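Local coordinates for cytochrome c-552/4 domain-containing protein (Ignicoccus hospitalis KIN4/I, PDB 4QO5) that probably carries electrons as a membrane-associated octaheme cytochrome c, at residues 18-23 with 79-84. Residues are numbered along the deposited sequence; the frame is centred on the assembly and turned at random.
With HEC (heme c), chain C.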
loop_
_atom_site.group_PDB
_atom_site.type_symbol
_atom_site.label_atom_id
_atom_site.label_comp_id
_atom_site.label_asym_id
_atom_site.label_seq_id
_atom_site.Cartn_x
_atom_site.Cartn_y
_atom_site.Cartn_z
ATOM N N PRO A 18 14.996 35.746 26.211
ATOM C CA PRO A 18 14.287 36.971 25.818
ATOM C C PRO A 18 14.111 37.041 24.314
ATOM O O PRO A 18 13.083 37.530 23.834
ATOM C CB PRO A 18 15.220 38.090 26.282
ATOM C CG PRO A 18 16.020 37.486 27.387
ATOM C CD PRO A 18 16.156 36.018 27.075
ATOM N N GLN A 19 15.097 36.548 23.575
ATOM C CA GLN A 19 15.010 36.571 22.120
ATOM C C GLN A 19 13.872 35.699 21.630
ATOM O O GLN A 19 13.041 36.128 20.832
ATOM C CB GLN A 19 16.313 36.116 21.485
ATOM C CG GLN A 19 17.479 37.064 21.743
ATOM C CD GLN A 19 18.339 36.637 22.925
ATOM O OE1 GLN A 19 17.882 35.939 23.833
ATOM N NE2 GLN A 19 19.598 37.058 22.914
ATOM N N THR A 20 13.830 34.470 22.127
ATOM C CA THR A 20 12.813 33.535 21.684
ATOM C C THR A 20 11.422 34.043 22.052
ATOM O O THR A 20 10.483 33.873 21.284
ATOM C CB THR A 20 13.113 32.105 22.172
ATOM O OG1 THR A 20 14.175 31.579 21.366
ATOM C CG2 THR A 20 11.883 31.171 22.013
ATOM N N LYS A 21 11.297 34.712 23.196
ATOM C CA LYS A 21 10.008 35.274 23.579
ATOM C C LYS A 21 9.511 36.267 22.533
ATOM O O LYS A 21 8.321 36.350 22.267
ATOM C CB LYS A 21 10.060 35.948 24.952
ATOM C CG LYS A 21 10.118 34.972 26.121
ATOM C CD LYS A 21 9.969 35.714 27.451
ATOM C CE LYS A 21 9.525 34.783 28.571
ATOM N NZ LYS A 21 9.276 35.523 29.850
ATOM N N THR A 22 10.436 37.006 21.935
ATOM C CA THR A 22 10.082 37.921 20.862
ATOM C C THR A 22 9.629 37.172 19.603
ATOM O O THR A 22 8.598 37.519 19.008
ATOM C CB THR A 22 11.237 38.876 20.550
ATOM O OG1 THR A 22 11.594 39.586 21.747
ATOM C CG2 THR A 22 10.818 39.876 19.486
ATOM N N CYS A 23 10.367 36.139 19.207
ATOM C CA CYS A 23 9.946 35.322 18.064
ATOM C C CYS A 23 8.552 34.758 18.292
ATOM O O CYS A 23 7.706 34.791 17.399
ATOM C CB CYS A 23 10.860 34.124 17.832
ATOM S SG CYS A 23 12.590 34.339 18.264
ATOM N N CYS A 79 13.223 29.185 19.174
ATOM C CA CYS A 79 13.418 29.658 17.805
ATOM C C CYS A 79 14.788 30.327 17.616
ATOM O O CYS A 79 15.484 30.079 16.638
ATOM C CB CYS A 79 12.334 30.688 17.447
ATOM S SG CYS A 79 10.687 30.409 18.221
ATOM N N TYR A 80 15.164 31.185 18.552
ATOM C CA TYR A 80 16.417 31.914 18.401
ATOM C C TYR A 80 17.628 31.020 18.665
ATOM O O TYR A 80 18.687 31.199 18.058
ATOM C CB TYR A 80 16.442 33.138 19.309
ATOM C CG TYR A 80 17.739 33.912 19.183
ATOM C CD1 TYR A 80 17.948 34.759 18.106
ATOM C CD2 TYR A 80 18.754 33.764 20.121
ATOM C CE1 TYR A 80 19.133 35.466 17.971
ATOM C CE2 TYR A 80 19.948 34.468 19.993
ATOM C CZ TYR A 80 20.122 35.314 18.914
ATOM O OH TYR A 80 21.294 36.018 18.759
ATOM N N GLU A 81 17.459 30.037 19.549
ATOM C CA GLU A 81 18.572 29.175 19.927
ATOM C C GLU A 81 19.074 28.380 18.724
ATOM O O GLU A 81 20.275 28.216 18.555
ATOM C CB GLU A 81 18.203 28.258 21.102
ATOM C CG GLU A 81 18.114 28.980 22.451
ATOM C CD GLU A 81 17.107 30.136 22.463
ATOM O OE1 GLU A 81 17.520 31.295 22.713
ATOM O OE2 GLU A 81 15.900 29.895 22.231
ATOM N N CYS A 82 18.168 27.919 17.868
ATOM C CA CYS A 82 18.575 27.274 16.605
ATOM C C CYS A 82 18.858 28.233 15.449
ATOM O O CYS A 82 19.920 28.182 14.837
ATOM C CB CYS A 82 17.540 26.244 16.167
ATOM S SG CYS A 82 17.632 24.822 17.249
ATOM N N HIS A 83 17.893 29.088 15.135
ATOM C CA HIS A 83 17.980 29.889 13.929
ATOM C C HIS A 83 18.962 31.040 14.034
ATOM O O HIS A 83 19.314 31.635 13.026
ATOM C CB HIS A 83 16.600 30.421 13.532
ATOM C CG HIS A 83 15.707 29.361 12.990
ATOM N ND1 HIS A 83 15.805 28.902 11.691
ATOM C CD2 HIS A 83 14.724 28.634 13.570
ATOM C CE1 HIS A 83 14.907 27.954 11.489
ATOM N NE2 HIS A 83 14.241 27.789 12.611
ATOM N N GLY A 84 19.397 31.349 15.249
ATOM C CA GLY A 84 20.367 32.421 15.440
ATOM C C GLY A 84 21.791 31.923 15.630
ATOM O O GLY A 84 22.700 32.721 15.857
HETATM FE FE HEC C . 12.745 26.338 12.839
HETATM C CHA HEC C . 12.986 25.893 9.439
HETATM C CHB HEC C . 10.569 28.969 12.288
HETATM C CHC HEC C . 12.429 26.644 16.115
HETATM C CHD HEC C . 15.096 23.890 13.320
HETATM N NA HEC C . 11.903 27.221 11.221
HETATM C C1A HEC C . 12.157 26.877 9.892
HETATM C C2A HEC C . 11.410 27.750 9.026
HETATM C C3A HEC C . 10.731 28.590 9.799
HETATM C C4A HEC C . 11.022 28.281 11.184
HETATM C CMA HEC C . 9.777 29.699 9.307
HETATM C CAA HEC C . 11.452 27.720 7.478
HETATM C CBA HEC C . 10.888 26.456 6.851
HETATM C CGA HEC C . 9.403 26.630 6.758
HETATM O O1A HEC C . 8.686 25.633 7.038
HETATM O O2A HEC C . 8.948 27.763 6.429
HETATM N NB HEC C . 11.799 27.600 13.906
HETATM C C1B HEC C . 10.850 28.545 13.546
HETATM C C2B HEC C . 10.120 28.970 14.707
HETATM C C3B HEC C . 10.634 28.249 15.714
HETATM C C4B HEC C . 11.696 27.427 15.254
HETATM C CMB HEC C . 8.939 29.980 14.648
HETATM C CAB HEC C . 10.272 28.059 17.174
HETATM C CBB HEC C . 8.718 28.048 17.388
HETATM N NC HEC C . 13.618 25.478 14.406
HETATM C C1C HEC C . 13.373 25.754 15.725
HETATM C C2C HEC C . 14.353 25.104 16.558
HETATM C C3C HEC C . 14.915 24.190 15.748
HETATM C C4C HEC C . 14.579 24.516 14.412
HETATM C CMC HEC C . 14.156 25.072 18.100
HETATM C CAC HEC C . 15.971 23.069 15.919
HETATM C CBC HEC C . 15.850 22.241 17.230
HETATM N ND HEC C . 13.822 25.141 11.595
HETATM C C1D HEC C . 14.701 24.155 12.039
HETATM C C2D HEC C . 15.231 23.383 10.944
HETATM C C3D HEC C . 14.600 24.003 9.706
HETATM C C4D HEC C . 13.760 25.081 10.211
HETATM C CMD HEC C . 16.220 22.197 11.139
HETATM C CAD HEC C . 14.739 23.652 8.198
HETATM C CBD HEC C . 15.925 22.791 7.810
HETATM C CGD HEC C . 15.546 21.323 7.913
HETATM O O1D HEC C . 16.409 20.472 7.616
HETATM O O2D HEC C . 14.386 21.006 8.284
#
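The Y80 ring has Q19 over one face and the CA of G84 on the other, offset toward the rim, while OE1 of E81 lies in plane at its edge. Q19 CB makes a CH-pi contact 3.9 Å from the centroid of the Y80 ring, and the bent Q19 chain then lays its amide nearly parallel to the ring, the planes only 8° apart. Y80 meets the helix 18-30 because its CG stands anti to the backbone N (chi1 180°). The H83 ring, by contrast, has C79 O and HEC CHA at its edge. H83 NE2 binds HEC FE at 2.1 Å; H222 supplies the other axial ligand, and ND1 of H83 is held by H102 O.

Beside Y80, T20 OG1 works in both directions. T20 OG1 accepts from Y80 N at 3.0 Å (N-H...O angle 156°) and donates to E81 OE2, 2.6 Å away, meeting the carboxylate on its syn side, somewhat out of plane. S17 OG binds both E81 OE1 and T20 N, so the buried carboxylate is gripped through each oxygen. A valine in place of T20 would probably leave Y80 N without its acceptor and the E81 carboxylate short of a donor.

Closer to the hemes, C23 CB packs 3.7 Å from C79 SG, and C23 SG lies 4.2 Å from Y80 CB. The two cysteines face different cofactors: C79 and C82 are linked to the heme coordinated by H83, whereas C23 is linked to the heme of H27 and H96. The contact thus joins two CXXCH heme-attachment helices, C79 to H83 being one complete motif and C23 opening the other, the close pairing of c-type heme sites characteristic of multiheme cytochromes.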